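Nucleoporin NUP159 (Saccharomyces cerevisiae, PDB 1XIP) serves as a nuclear pore component whose N-terminal beta-propeller, the part described here, tethers the helicase Dbp5 to the pore for mRNA export. Local coordinates at residues A[140-149]-A[160-170]; A[179-187]-A[198-209]. All blocks are in the same frame, centred on the assembly; numbering follows the deposited sequence.

Contact 1: residues A[140-149]-A[160-170]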
loop_
_atom_site.group_PDB
_atom_site.type_symbol
_atom_site.label_atom_id
_atom_site.label_comp_id
_atom_site.label_asym_id
_atom_site.label_seq_id
_atom_site.Cartn_x
_atom_site.Cartn_y
_atom_site.Cartn_z
ATOM N N VAL A 140 8.214 10.634 -4.151
ATOM C CA VAL A 140 9.309 10.033 -3.414
ATOM C C VAL A 140 9.565 8.636 -3.950
ATOM O O VAL A 140 8.652 7.835 -4.049
ATOM C CB VAL A 140 9.060 9.998 -1.907
ATOM C CG1 VAL A 140 10.316 9.494 -1.191
ATOM C CG2 VAL A 140 8.686 11.379 -1.392
ATOM N N ILE A 141 10.818 8.357 -4.290
ATOM C CA ILE A 141 11.158 7.184 -5.076
ATOM C C ILE A 141 12.220 6.337 -4.388
ATOM O O ILE A 141 13.288 6.840 -4.010
ATOM C CB ILE A 141 11.636 7.626 -6.495
ATOM C CG1 ILE A 141 10.461 8.186 -7.298
ATOM C CG2 ILE A 141 12.269 6.463 -7.243
ATOM C CD1 ILE A 141 10.846 9.036 -8.472
ATOM N N LEU A 142 11.925 5.052 -4.217
ATOM C CA LEU A 142 12.924 4.126 -3.727
ATOM C C LEU A 142 13.482 3.230 -4.824
ATOM O O LEU A 142 12.759 2.474 -5.470
ATOM C CB LEU A 142 12.417 3.305 -2.553
ATOM C CG LEU A 142 13.406 2.249 -2.035
ATOM C CD1 LEU A 142 14.688 2.877 -1.462
ATOM C CD2 LEU A 142 12.728 1.394 -1.009
ATOM N N ASN A 143 14.798 3.330 -4.978
ATOM C CA ASN A 143 15.597 2.689 -6.004
ATOM C C ASN A 143 15.872 1.200 -5.788
ATOM O O ASN A 143 15.820 0.696 -4.654
ATOM C CB ASN A 143 16.951 3.371 -5.970
ATOM C CG ASN A 143 17.485 3.631 -7.300
ATOM O OD1 ASN A 143 17.560 2.734 -8.123
ATOM N ND2 ASN A 143 17.885 4.869 -7.546
ATOM N N SER A 144 16.239 0.516 -6.871
ATOM C CA SER A 144 16.661 -0.889 -6.816
ATOM C C SER A 144 18.056 -1.041 -6.223
ATOM O O SER A 144 18.524 -2.159 -5.978
ATOM C CB SER A 144 16.622 -1.519 -8.206
ATOM O OG SER A 144 17.795 -1.201 -8.936
ATOM N N VAL A 145 18.710 0.092 -5.996
ATOM C CA VAL A 145 20.066 0.127 -5.445
ATOM C C VAL A 145 20.012 0.737 -4.037
ATOM O O VAL A 145 21.040 1.101 -3.448
ATOM C CB VAL A 145 21.042 0.893 -6.412
ATOM C CG1 VAL A 145 21.015 2.390 -6.177
ATOM C CG2 VAL A 145 22.460 0.331 -6.331
ATOM N N ASN A 146 18.782 0.832 -3.519
ATOM C CA ASN A 146 18.488 1.349 -2.179
ATOM C C ASN A 146 18.786 2.835 -1.997
ATOM O O ASN A 146 19.354 3.243 -0.969
ATOM C CB ASN A 146 19.180 0.504 -1.097
ATOM C CG ASN A 146 18.745 -0.945 -1.128
ATOM O OD1 ASN A 146 19.564 -1.841 -1.332
ATOM N ND2 ASN A 146 17.450 -1.189 -0.934
ATOM N N ASP A 147 18.408 3.636 -2.998
ATOM C CA ASP A 147 18.598 5.089 -2.974
ATOM C C ASP A 147 17.246 5.787 -2.891
ATOM O O ASP A 147 16.442 5.695 -3.822
ATOM C CB ASP A 147 19.304 5.553 -4.257
ATOM C CG ASP A 147 20.828 5.427 -4.195
ATOM O OD1 ASP A 147 21.384 5.144 -3.108
ATOM O OD2 ASP A 147 21.556 5.605 -5.207
ATOM N N LEU A 148 16.989 6.486 -1.789
ATOM C CA LEU A 148 15.748 7.255 -1.652
ATOM C C LEU A 148 15.899 8.649 -2.242
ATOM O O LEU A 148 16.744 9.429 -1.786
ATOM C CB LEU A 148 15.319 7.349 -0.191
ATOM C CG LEU A 148 13.872 7.778 0.023
ATOM C CD1 LEU A 148 12.941 6.747 -0.556
ATOM C CD2 LEU A 148 13.592 7.978 1.491
ATOM N N SER A 149 15.077 8.963 -3.249
ATOM C CA SER A 149 15.182 10.233 -3.980
ATOM C C SER A 149 13.856 10.972 -4.093
ATOM O O SER A 149 12.793 10.396 -3.874
ATOM C CB SER A 149 15.748 9.995 -5.369
ATOM O OG SER A 149 15.162 8.844 -5.928
ATOM N N GLN A 160 18.484 13.955 -3.663
ATOM C CA GLN A 160 18.790 12.665 -3.044
ATOM C C GLN A 160 18.521 12.732 -1.547
ATOM O O GLN A 160 19.128 13.534 -0.843
ATOM C CB GLN A 160 20.242 12.268 -3.311
ATOM C CG GLN A 160 20.434 10.834 -3.779
ATOM C CD GLN A 160 19.720 10.538 -5.095
ATOM O OE1 GLN A 160 19.475 11.447 -5.904
ATOM N NE2 GLN A 160 19.376 9.268 -5.311
ATOM N N LEU A 161 17.612 11.894 -1.057
ATOM C CA LEU A 161 17.168 12.002 0.326
ATOM C C LEU A 161 17.952 11.133 1.286
ATOM O O LEU A 161 18.456 11.623 2.295
ATOM C CB LEU A 161 15.681 11.699 0.451
ATOM C CG LEU A 161 14.723 12.617 -0.300
ATOM C CD1 LEU A 161 13.378 11.951 -0.393
ATOM C CD2 LEU A 161 14.631 13.999 0.372
ATOM N N ALA A 162 18.054 9.841 0.982
ATOM C CA ALA A 162 18.732 8.913 1.876
ATOM C C ALA A 162 19.328 7.747 1.120
ATOM O O ALA A 162 19.151 7.632 -0.094
ATOM C CB ALA A 162 17.785 8.419 2.958
ATOM N N GLN A 163 20.047 6.894 1.848
ATOM C CA GLN A 163 20.667 5.703 1.279
ATOM C C GLN A 163 20.439 4.489 2.156
ATOM O O GLN A 163 20.101 4.624 3.344
ATOM C CB GLN A 163 22.164 5.906 1.129
ATOM C CG GLN A 163 22.595 6.382 -0.228
ATOM C CD GLN A 163 23.567 7.523 -0.130
ATOM O OE1 GLN A 163 23.200 8.677 -0.368
ATOM N NE2 GLN A 163 24.805 7.219 0.243
ATOM N N ASN A 164 20.641 3.307 1.565
ATOM C CA ASN A 164 20.545 2.032 2.273
ATOM C C ASN A 164 19.160 1.737 2.829
ATOM O O ASN A 164 19.020 0.983 3.791
ATOM C CB ASN A 164 21.580 1.969 3.398
ATOM C CG ASN A 164 22.995 1.936 2.878
ATOM O OD1 ASN A 164 23.306 1.182 1.953
ATOM N ND2 ASN A 164 23.865 2.746 3.474
ATOM N N VAL A 165 18.150 2.340 2.202
ATOM C CA VAL A 165 16.760 2.226 2.601
ATOM C C VAL A 165 16.189 0.962 1.968
ATOM O O VAL A 165 16.507 0.666 0.817
ATOM C CB VAL A 165 15.950 3.462 2.073
ATOM C CG1 VAL A 165 14.479 3.465 2.583
ATOM C CG2 VAL A 165 16.657 4.761 2.418
ATOM N N THR A 166 15.352 0.222 2.703
ATOM C CA THR A 166 14.670 -0.937 2.124
ATOM C C THR A 166 13.159 -0.745 2.078
ATOM O O THR A 166 12.473 -1.379 1.287
ATOM C CB THR A 166 15.028 -2.260 2.840
ATOM O OG1 THR A 166 14.732 -2.152 4.229
ATOM C CG2 THR A 166 16.535 -2.497 2.818
ATOM N N SER A 167 12.665 0.134 2.939
ATOM C CA SER A 167 11.284 0.559 2.923
ATOM C C SER A 167 11.165 1.984 3.432
ATOM O O SER A 167 11.886 2.402 4.321
ATOM C CB SER A 167 10.412 -0.370 3.783
ATOM O OG SER A 167 9.030 -0.165 3.497
ATOM N N PHE A 168 10.232 2.725 2.872
ATOM C CA PHE A 168 9.941 4.058 3.364
ATOM C C PHE A 168 8.429 4.282 3.400
ATOM O O PHE A 168 7.671 3.547 2.784
ATOM C CB PHE A 168 10.639 5.112 2.501
ATOM C CG PHE A 168 9.915 5.417 1.204
ATOM C CD1 PHE A 168 9.033 6.497 1.118
ATOM C CD2 PHE A 168 10.129 4.635 0.069
ATOM C CE1 PHE A 168 8.368 6.791 -0.079
ATOM C CE2 PHE A 168 9.480 4.919 -1.133
ATOM C CZ PHE A 168 8.592 5.996 -1.207
ATOM N N ASP A 169 8.002 5.298 4.134
ATOM C CA ASP A 169 6.612 5.743 4.103
ATOM C C ASP A 169 6.589 7.260 4.284
ATOM O O ASP A 169 7.455 7.801 4.949
ATOM C CB ASP A 169 5.805 5.041 5.206
ATOM C CG ASP A 169 4.303 5.150 5.001
ATOM O OD1 ASP A 169 3.852 5.592 3.900
ATOM O OD2 ASP A 169 3.485 4.813 5.892
ATOM N N VAL A 170 5.622 7.940 3.667
ATOM C CA VAL A 170 5.415 9.372 3.894
ATOM C C VAL A 170 3.984 9.710 4.184
ATOM O O VAL A 170 3.052 9.039 3.697
ATOM C CB VAL A 170 5.770 10.256 2.682
ATOM C CG1 VAL A 170 7.071 10.992 2.912
ATOM C CG2 VAL A 170 5.757 9.492 1.391
#
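The F168 ring takes L148 CD1 on one face, 3.9 Å from the ring centroid and displaced toward the rim, a CH-pi contact. Along the ring's outer atoms, V140 CG1 meets CE1 of F168 at 3.5 Å and L142 CB meets CE2 of F168 at 3.6 Å, while the carbonyl oxygen of V140 lies obliquely near CZ. With CG placed between its backbone N and carbonyl carbon (chi1 80°), F168 reaches from strand 167-170 to strands 138-143 and 147-152 of the preceding sheet. V165, just before the chain turns its corner at T166, fills the neighbouring place: its CG2 touches CB of L148, and its CB packs against CD1 of L142. Branched aliphatic residues suit this buried interior because they fit around a flat ring without asking for polar partners.

Strands 147-152 and 158-165 are paired through their backbones. L161 N and A162 N both donate to L148 O, at 2.7 and 3.1 Å, so two residues face one in a classic beta bulge. At the type I turn N143 to N146, N146 ND2 donates to V165 O at 2.7 Å, though the bond is bent (131° at the hydrogen) and the acceptor lies out of the amide plane. The chemistry is thus divided: an apolar layer joins two successive sheets, backbone bonds pair strands within the first, and the N146 amide ties its turn to V165, next to the corner.

Contact 2: residues A[179-187]-A[198-209]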
loop_
_atom_site.group_PDB
_atom_site.type_symbol
_atom_site.label_atom_id
_atom_site.label_comp_id
_atom_site.label_asym_id
_atom_site.label_seq_id
_atom_site.Cartn_x
_atom_site.Cartn_y
_atom_site.Cartn_z
ATOM N N LEU A 179 16.139 0.885 7.338
ATOM C CA LEU A 179 17.461 0.666 6.755
ATOM C C LEU A 179 17.880 -0.806 6.703
ATOM O O LEU A 179 17.303 -1.637 7.394
ATOM C CB LEU A 179 18.510 1.505 7.499
ATOM C CG LEU A 179 18.306 3.017 7.405
ATOM C CD1 LEU A 179 19.348 3.781 8.215
ATOM C CD2 LEU A 179 18.358 3.435 5.954
ATOM N N LYS A 180 18.884 -1.102 5.869
ATOM C CA LYS A 180 19.486 -2.452 5.743
ATOM C C LYS A 180 19.989 -3.064 7.056
ATOM O O LYS A 180 19.865 -4.272 7.270
ATOM C CB LYS A 180 20.647 -2.435 4.751
ATOM C CG LYS A 180 20.250 -2.204 3.326
ATOM C CD LYS A 180 21.440 -2.316 2.427
ATOM C CE LYS A 180 21.112 -3.114 1.191
ATOM N NZ LYS A 180 22.370 -3.429 0.433
ATOM N N ASP A 181 20.572 -2.232 7.919
ATOM C CA ASP A 181 20.994 -2.673 9.245
ATOM C C ASP A 181 19.806 -2.873 10.204
ATOM O O ASP A 181 19.986 -3.222 11.384
ATOM C CB ASP A 181 22.025 -1.701 9.831
ATOM C CG ASP A 181 21.419 -0.368 10.226
ATOM O OD1 ASP A 181 22.180 0.482 10.739
ATOM O OD2 ASP A 181 20.203 -0.074 10.068
ATOM N N ARG A 182 18.599 -2.640 9.685
ATOM C CA ARG A 182 17.343 -2.880 10.400
ATOM C C ARG A 182 17.064 -1.794 11.419
ATOM O O ARG A 182 16.278 -1.982 12.340
ATOM C CB ARG A 182 17.337 -4.264 11.062
ATOM C CG ARG A 182 17.445 -5.452 10.092
ATOM C CD ARG A 182 16.917 -6.769 10.668
ATOM N NE ARG A 182 17.745 -7.266 11.769
ATOM C CZ ARG A 182 17.512 -8.389 12.432
ATOM N NH1 ARG A 182 16.470 -9.142 12.124
ATOM N NH2 ARG A 182 18.332 -8.767 13.406
ATOM N N SER A 183 17.702 -0.647 11.245
ATOM C CA SER A 183 17.394 0.506 12.077
ATOM C C SER A 183 16.378 1.432 11.400
ATOM O O SER A 183 16.121 1.326 10.192
ATOM C CB SER A 183 18.674 1.251 12.476
ATOM O OG SER A 183 19.108 2.117 11.449
ATOM N N PHE A 184 15.808 2.329 12.199
ATOM C CA PHE A 184 14.743 3.217 11.769
ATOM C C PHE A 184 15.121 4.692 11.864
ATOM O O PHE A 184 15.901 5.104 12.730
ATOM C CB PHE A 184 13.519 2.978 12.627
ATOM C CG PHE A 184 12.907 1.638 12.439
ATOM C CD1 PHE A 184 11.784 1.488 11.631
ATOM C CD2 PHE A 184 13.426 0.527 13.087
ATOM C CE1 PHE A 184 11.197 0.237 11.456
ATOM C CE2 PHE A 184 12.857 -0.722 12.920
ATOM C CZ PHE A 184 11.740 -0.875 12.101
ATOM N N GLN A 185 14.545 5.485 10.977
ATOM C CA GLN A 185 14.744 6.918 11.002
ATOM C C GLN A 185 13.468 7.629 10.627
ATOM O O GLN A 185 12.711 7.172 9.779
ATOM C CB GLN A 185 15.853 7.309 10.052
ATOM C CG GLN A 185 17.232 7.227 10.662
ATOM C CD GLN A 185 18.295 7.643 9.691
ATOM O OE1 GLN A 185 18.032 8.439 8.789
ATOM N NE2 GLN A 185 19.494 7.104 9.850
ATOM N N SER A 186 13.235 8.757 11.269
ATOM C CA SER A 186 12.027 9.513 11.072
ATOM C C SER A 186 12.385 10.965 10.890
ATOM O O SER A 186 13.260 11.478 11.569
ATOM C CB SER A 186 11.113 9.340 12.278
ATOM O OG SER A 186 9.900 10.037 12.099
ATOM N N PHE A 187 11.719 11.632 9.960
ATOM C CA PHE A 187 12.016 13.034 9.678
ATOM C C PHE A 187 10.744 13.845 9.656
ATOM O O PHE A 187 9.698 13.363 9.232
ATOM C CB PHE A 187 12.675 13.189 8.313
ATOM C CG PHE A 187 13.893 12.331 8.104
ATOM C CD1 PHE A 187 15.169 12.896 8.138
ATOM C CD2 PHE A 187 13.769 10.975 7.811
ATOM C CE1 PHE A 187 16.295 12.120 7.922
ATOM C CE2 PHE A 187 14.886 10.195 7.596
ATOM C CZ PHE A 187 16.151 10.766 7.650
ATOM N N PHE A 198 13.703 11.728 14.979
ATOM C CA PHE A 198 14.356 10.747 15.847
ATOM C C PHE A 198 14.980 9.582 15.070
ATOM O O PHE A 198 14.931 9.541 13.844
ATOM C CB PHE A 198 13.410 10.233 16.950
ATOM C CG PHE A 198 12.032 9.898 16.479
ATOM C CD1 PHE A 198 11.012 10.846 16.547
ATOM C CD2 PHE A 198 11.736 8.628 16.001
ATOM C CE1 PHE A 198 9.714 10.542 16.124
ATOM C CE2 PHE A 198 10.444 8.303 15.578
ATOM C CZ PHE A 198 9.428 9.266 15.636
ATOM N N GLU A 199 15.563 8.637 15.806
ATOM C CA GLU A 199 16.385 7.577 15.241
ATOM C C GLU A 199 16.443 6.445 16.248
ATOM O O GLU A 199 16.522 6.700 17.451
ATOM C CB GLU A 199 17.792 8.116 15.013
ATOM C CG GLU A 199 18.669 7.286 14.099
ATOM C CD GLU A 199 19.853 8.081 13.575
ATOM O OE1 GLU A 199 20.614 8.665 14.389
ATOM O OE2 GLU A 199 20.019 8.128 12.341
ATOM N N PHE A 200 16.403 5.199 15.779
ATOM C CA PHE A 200 16.582 4.065 16.684
ATOM C C PHE A 200 16.981 2.747 16.021
ATOM O O PHE A 200 16.787 2.556 14.824
ATOM C CB PHE A 200 15.366 3.880 17.606
ATOM C CG PHE A 200 14.072 3.699 16.886
ATOM C CD1 PHE A 200 13.553 2.433 16.683
ATOM C CD2 PHE A 200 13.351 4.800 16.432
ATOM C CE1 PHE A 200 12.336 2.257 16.020
ATOM C CE2 PHE A 200 12.142 4.637 15.770
ATOM C CZ PHE A 200 11.630 3.359 15.568
ATOM N N SER A 201 17.560 1.855 16.824
ATOM C CA SER A 201 17.957 0.525 16.394
ATOM C C SER A 201 16.974 -0.510 16.921
ATOM O O SER A 201 16.046 -0.181 17.645
ATOM C CB SER A 201 19.367 0.212 16.896
ATOM O OG SER A 201 20.246 -0.001 15.808
ATOM N N LEU A 202 17.186 -1.763 16.549
ATOM C CA LEU A 202 16.361 -2.868 17.020
ATOM C C LEU A 202 16.634 -3.178 18.487
ATOM O O LEU A 202 17.779 -3.038 18.950
ATOM C CB LEU A 202 16.659 -4.120 16.194
ATOM C CG LEU A 202 15.536 -4.728 15.380
ATOM C CD1 LEU A 202 15.039 -3.706 14.410
ATOM C CD2 LEU A 202 16.063 -5.939 14.661
ATOM N N PRO A 203 15.605 -3.623 19.216
ATOM C CA PRO A 203 15.789 -4.075 20.592
ATOM C C PRO A 203 16.698 -5.291 20.624
ATOM O O PRO A 203 16.699 -6.093 19.679
ATOM C CB PRO A 203 14.379 -4.469 21.030
ATOM C CG PRO A 203 13.508 -3.824 20.111
ATOM C CD PRO A 203 14.206 -3.751 18.795
ATOM N N SER A 204 17.467 -5.412 21.702
ATOM C CA SER A 204 18.422 -6.503 21.889
ATOM C C SER A 204 17.846 -7.872 21.534
ATOM O O SER A 204 18.458 -8.635 20.791
ATOM C CB SER A 204 18.911 -6.500 23.327
ATOM O OG SER A 204 20.197 -7.069 23.403
ATOM N N GLU A 205 16.650 -8.156 22.047
ATOM C CA GLU A 205 16.005 -9.453 21.859
ATOM C C GLU A 205 15.561 -9.686 20.427
ATOM O O GLU A 205 15.216 -10.806 20.070
ATOM C CB GLU A 205 14.797 -9.596 22.778
ATOM C CG GLU A 205 15.116 -9.454 24.246
ATOM C CD GLU A 205 14.824 -8.071 24.787
ATOM O OE1 GLU A 205 15.131 -7.055 24.102
ATOM O OE2 GLU A 205 14.292 -8.001 25.919
ATOM N N LEU A 206 15.555 -8.627 19.616
ATOM C CA LEU A 206 15.166 -8.729 18.214
ATOM C C LEU A 206 16.370 -8.846 17.296
ATOM O O LEU A 206 16.259 -9.392 16.203
ATOM C CB LEU A 206 14.281 -7.554 17.794
ATOM C CG LEU A 206 12.931 -7.404 18.498
ATOM C CD1 LEU A 206 11.981 -6.624 17.620
ATOM C CD2 LEU A 206 12.324 -8.766 18.888
ATOM N N GLU A 207 17.517 -8.335 17.731
ATOM C CA GLU A 207 18.756 -8.524 16.980
ATOM C C GLU A 207 19.153 -10.002 16.977
ATOM O O GLU A 207 19.861 -10.468 16.075
ATOM C CB GLU A 207 19.879 -7.678 17.568
ATOM C CG GLU A 207 20.926 -7.267 16.546
ATOM C CD GLU A 207 20.443 -6.140 15.658
ATOM O OE1 GLU A 207 19.934 -5.137 16.205
ATOM O OE2 GLU A 207 20.561 -6.259 14.414
ATOM N N GLU A 208 18.690 -10.723 17.998
ATOM C CA GLU A 208 18.887 -12.168 18.123
ATOM C C GLU A 208 18.450 -12.909 16.837
ATOM O O GLU A 208 19.146 -13.819 16.386
ATOM C CB GLU A 208 18.144 -12.694 19.374
ATOM C CG GLU A 208 18.267 -14.194 19.637
ATOM C CD GLU A 208 18.779 -14.527 21.036
ATOM O OE1 GLU A 208 18.341 -13.865 22.014
ATOM O OE2 GLU A 208 19.616 -15.473 21.157
ATOM N N LEU A 209 17.317 -12.501 16.251
ATOM C CA LEU A 209 16.871 -13.015 14.942
ATOM C C LEU A 209 17.815 -12.572 13.836
ATOM O O LEU A 209 17.945 -11.372 13.587
ATOM C CB LEU A 209 15.463 -12.521 14.601
ATOM C CG LEU A 209 14.341 -12.573 15.637
ATOM C CD1 LEU A 209 13.325 -11.482 15.363
ATOM C CD2 LEU A 209 13.678 -13.937 15.667
#
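Two antiparallel strands of a beta hairpin, 184-190 and 193-200, meet here at the outer side of a propeller blade. F184 and F200 form a hydrogen-bonded pair: F184 N donates to F200 O at 2.8 Å in an almost straight bond (177°), and F200 N returns one to F184 O. S186 and F198 repeat the pattern two residues along, with a weak return bond.

On the face carrying these four residues, each phenylalanine of strand 193-200 lays its ring over its partner's CB. F184 CB stands 3.7 Å from the centroid of the F200 ring, and S186 CB stands 3.8 Å from that of F198. Both rings reach back across the pair because CG sits between the backbone N and the carbonyl carbon (chi1 57° in F200, 44° in F198). The F184 and F200 rings run nearly parallel but are slid apart, so overlap is slight. Small S186 fits under a ring, and its hydroxyl bonds to Q174.

Beyond the strands, R182 carries the contact. Its NH2 donates to L209 O at 2.6 Å, almost head-on to the carbonyl, and NH1 adds a weak bond to the same oxygen; NH1 also bonds to Y214 O. L202 CD2 lies over the centre of one guanidinium face, 3.6 Å from R182 CZ, and E207 OE2 makes a long salt bridge to NH2 at 3.5 Å. Arginine suits the place because its planar group offers several N-H donors to backbone carbonyls while its flat face accepts a leucine methyl. Before it, D181 OD2 accepts from S183 N, forming an Asx turn, and also from S183 OG. The hairpin makes up the third and fourth strands of a four-stranded antiparallel sheet, the form of a beta-propeller blade.

How the contacts relate
Contact 1 closes before contact 2 opens along the chain, and their centres lie about 17 Å apart on the same side of the chain's centre. Residues 140-149 and 160-165 belong to the four-stranded sheet 129-165, whereas 167-170 begins the next sheet, which strands 184-190 and 193-200 of contact 2 complete on its outer side; both contacts therefore reach that second sheet. They also touch directly: N164 O lies 2.9 Å from K180 N, a probable hydrogen bond, and N146 OD1 packs near K180 CE. Contact 1 thus joins successive sheets of the propeller, and contact 2 pairs the outer strands of the second, within the domain that interacts with Dbp5.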